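Local coordinates for protein CalS10 (Micromonospora echinospora, PDB 6UK5) that binds S-adenosylmethionine and probably methylates an amino pentose during calicheamicin biosynthesis, at residues A55-D60 and L111-D116. Numbering follows the deposited sequence.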
ATOM      1  N   ALA A  55     -25.619 -23.813  26.757  1.00 73.26           N
ATOM      2  CA  ALA A  55     -24.283 -23.983  26.200  1.00 69.63           C
ATOM      3  C   ALA A  55     -23.222 -23.369  27.105  1.00 72.66           C
ATOM      4  O   ALA A  55     -23.357 -22.228  27.553  1.00 74.34           O
ATOM      5  CB  ALA A  55     -24.220 -23.342  24.811  1.00 65.09           C
ATOM      6  N   ALA A  56     -22.159 -24.135  27.369  1.00 71.69           N
ATOM      7  CA  ALA A  56     -21.081 -23.652  28.225  1.00 69.70           C
ATOM      8  C   ALA A  56     -19.694 -23.913  27.640  1.00 61.57           C
ATOM      9  O   ALA A  56     -18.778 -23.106  27.834  1.00 60.82           O
ATOM     10  CB  ALA A  56     -21.188 -24.296  29.610  1.00 63.00           C
ATOM     11  N   ARG A  57     -19.526 -25.020  26.921  1.00 64.16           N
ATOM     12  CA  ARG A  57     -18.243 -25.414  26.347  1.00 62.63           C
ATOM     13  C   ARG A  57     -18.276 -25.226  24.836  1.00 64.58           C
ATOM     14  O   ARG A  57     -19.146 -25.784  24.157  1.00 63.64           O
ATOM     15  CB  ARG A  57     -17.915 -26.866  26.696  1.00 63.04           C
ATOM     16  CG  ARG A  57     -17.634 -27.120  28.167  1.00 61.93           C
ATOM     17  CD  ARG A  57     -17.612 -28.611  28.475  1.00 64.38           C
ATOM     18  NE  ARG A  57     -16.802 -29.373  27.525  1.00 65.96           N
ATOM     19  CZ  ARG A  57     -15.473 -29.433  27.531  1.00 66.86           C
ATOM     20  NH1 ARG A  57     -14.775 -28.764  28.440  1.00 71.84           N
ATOM     21  NH2 ARG A  57     -14.838 -30.158  26.620  1.00 64.71           N
ATOM     22  N   LEU A  58     -17.326 -24.449  24.312  1.00 64.33           N
ATOM     23  CA  LEU A  58     -17.251 -24.162  22.886  1.00 61.06           C
ATOM     24  C   LEU A  58     -15.840 -24.396  22.366  1.00 66.41           C
ATOM     25  O   LEU A  58     -14.856 -24.129  23.062  1.00 68.43           O
ATOM     26  CB  LEU A  58     -17.672 -22.719  22.581  1.00 65.80           C
ATOM     27  CG  LEU A  58     -17.633 -22.328  21.100  1.00 56.24           C
ATOM     28  CD1 LEU A  58     -18.767 -21.367  20.798  1.00 58.39           C
ATOM     29  CD2 LEU A  58     -16.305 -21.703  20.693  1.00 63.02           C
ATOM     30  N   LEU A  59     -15.758 -24.894  21.132  1.00 67.64           N
ATOM     31  CA  LEU A  59     -14.498 -25.114  20.430  1.00 67.28           C
ATOM     32  C   LEU A  59     -14.561 -24.430  19.073  1.00 64.48           C
ATOM     33  O   LEU A  59     -15.462 -24.710  18.277  1.00 60.81           O
ATOM     34  CB  LEU A  59     -14.212 -26.610  20.263  1.00 62.03           C
ATOM     35  CG  LEU A  59     -13.091 -26.981  19.290  1.00 66.30           C
ATOM     36  CD1 LEU A  59     -11.729 -26.649  19.866  1.00 68.94           C
ATOM     37  CD2 LEU A  59     -13.171 -28.461  18.944  1.00 63.23           C
ATOM     38  N   ASP A  60     -13.607 -23.540  18.809  1.00 65.12           N
ATOM     39  CA  ASP A  60     -13.468 -22.905  17.505  1.00 63.14           C
ATOM     40  C   ASP A  60     -12.409 -23.670  16.719  1.00 57.46           C
ATOM     41  O   ASP A  60     -11.265 -23.793  17.170  1.00 57.56           O
ATOM     42  CB  ASP A  60     -13.083 -21.433  17.638  1.00 68.00           C
ATOM     43  CG  ASP A  60     -13.179 -20.692  16.328  1.00 66.50           C
ATOM     44  OD1 ASP A  60     -13.763 -21.250  15.373  1.00 64.07           O
ATOM     45  OD2 ASP A  60     -12.666 -19.554  16.259  1.00 65.75           O
ATOM     46  N   LEU A 111      -9.666 -34.719  20.881  1.00 70.32           N
ATOM     47  CA  LEU A 111      -9.378 -34.101  22.165  1.00 70.06           C
ATOM     48  C   LEU A 111     -10.019 -34.863  23.315  1.00 69.32           C
ATOM     49  O   LEU A 111      -9.923 -34.424  24.466  1.00 67.33           O
ATOM     50  CB  LEU A 111      -9.870 -32.650  22.173  1.00 67.50           C
ATOM     51  CG  LEU A 111      -9.378 -31.751  21.035  1.00 64.58           C
ATOM     52  CD1 LEU A 111     -10.328 -30.571  20.844  1.00 64.50           C
ATOM     53  CD2 LEU A 111      -7.953 -31.279  21.261  1.00 64.19           C
ATOM     54  N   GLY A 112     -10.656 -35.999  23.035  1.00 70.80           N
ATOM     55  CA  GLY A 112     -11.208 -36.846  24.068  1.00 71.65           C
ATOM     56  C   GLY A 112     -12.391 -36.267  24.807  1.00 69.66           C
ATOM     57  O   GLY A 112     -12.892 -36.912  25.736  1.00 75.95           O
ATOM     58  N   VAL A 113     -12.859 -35.082  24.427  1.00 70.09           N
ATOM     59  CA  VAL A 113     -13.899 -34.382  25.164  1.00 64.94           C
ATOM     60  C   VAL A 113     -14.957 -33.885  24.193  1.00 61.89           C
ATOM     61  O   VAL A 113     -14.679 -33.637  23.015  1.00 58.08           O
ATOM     62  CB  VAL A 113     -13.300 -33.202  25.963  1.00 64.99           C
ATOM     63  CG1 VAL A 113     -12.471 -33.720  27.127  1.00 64.67           C
ATOM     64  CG2 VAL A 113     -12.461 -32.311  25.053  1.00 69.72           C
ATOM     65  N   THR A 114     -16.183 -33.746  24.693  1.00 62.45           N
ATOM     66  CA  THR A 114     -17.275 -33.151  23.938  1.00 58.69           C
ATOM     67  C   THR A 114     -17.420 -31.674  24.291  1.00 63.11           C
ATOM     68  O   THR A 114     -16.933 -31.203  25.323  1.00 61.92           O
ATOM     69  CB  THR A 114     -18.600 -33.877  24.193  1.00 58.38           C
ATOM     70  OG1 THR A 114     -18.973 -33.750  25.572  1.00 66.77           O
ATOM     71  CG2 THR A 114     -18.497 -35.345  23.815  1.00 65.65           C
ATOM     72  N   PHE A 115     -18.107 -30.948  23.415  1.00 66.77           N
ATOM     73  CA  PHE A 115     -18.416 -29.542  23.619  1.00 67.69           C
ATOM     74  C   PHE A 115     -19.897 -29.316  23.344  1.00 66.15           C
ATOM     75  O   PHE A 115     -20.547 -30.105  22.653  1.00 65.24           O
ATOM     76  CB  PHE A 115     -17.573 -28.649  22.695  1.00 69.36           C
ATOM     77  CG  PHE A 115     -16.090 -28.764  22.920  1.00 67.25           C
ATOM     78  CD1 PHE A 115     -15.400 -29.875  22.461  1.00 58.80           C
ATOM     79  CD2 PHE A 115     -15.382 -27.757  23.554  1.00 67.07           C
ATOM     80  CE1 PHE A 115     -14.038 -29.994  22.652  1.00 61.63           C
ATOM     81  CE2 PHE A 115     -14.017 -27.866  23.747  1.00 69.44           C
ATOM     82  CZ  PHE A 115     -13.343 -28.986  23.293  1.00 68.02           C
ATOM     83  N   ASP A 116     -20.432 -28.229  23.900  1.00 69.38           N
ATOM     84  CA  ASP A 116     -21.798 -27.838  23.576  1.00 69.52           C
ATOM     85  C   ASP A 116     -21.909 -27.207  22.194  1.00 66.22           C
ATOM     86  O   ASP A 116     -23.005 -27.188  21.623  1.00 62.22           O
ATOM     87  CB  ASP A 116     -22.338 -26.856  24.618  1.00 67.14           C
ATOM     88  CG  ASP A 116     -22.536 -27.495  25.977  1.00 64.89           C
ATOM     89  OD1 ASP A 116     -23.320 -28.465  26.066  1.00 61.49           O
ATOM     90  OD2 ASP A 116     -21.907 -27.022  26.951  1.00 66.20           O
TER
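The ring of F115 is sandwiched between R57 and L59, two residues whose side chains lie on opposite faces of it. Over one face the guanidinium of R57 makes a cation-pi stack, its CZ 4.5 Å from the ring centroid and the two planes 26° apart. Against the other, CB of L59 forms a CH-pi contact at 3.7 Å from the same centroid. R57 reaches its place through a bend at chi3 (48°), which turns the guanidinium side-on to the carbonyl of T114: NE and NH2 both donate to that oxygen, at 2.9 and 2.7 Å from T114 O, which lies almost in the guanidinium plane. The two bonds to one oxygen set the orientation of the guanidinium within its own plane, while the stack on F115 accounts for its tilt.

Beyond the ring, CD2 of L59 meets CD1 of L111 tip to tip. At the other end D116 OD2 accepts two backbone N-H groups, from A56 N (2.9 Å), above the carboxylate plane, and from R57 N (3.1 Å), by its anti lone pair. D116 OD1 salt-bridges R52, so both carboxylate oxygens are engaged.

The contact joins the starts of parallel strands 57-61 and 115-120 in the Rossmann-like methyltransferase sheet. Strand 78-83 flanks 57-61 across from 115-120, its E80 touching L59 and F115; helices 37-51 and 67-73 pack on L58, and D60 touches S-adenosylmethionine near the strand's far end.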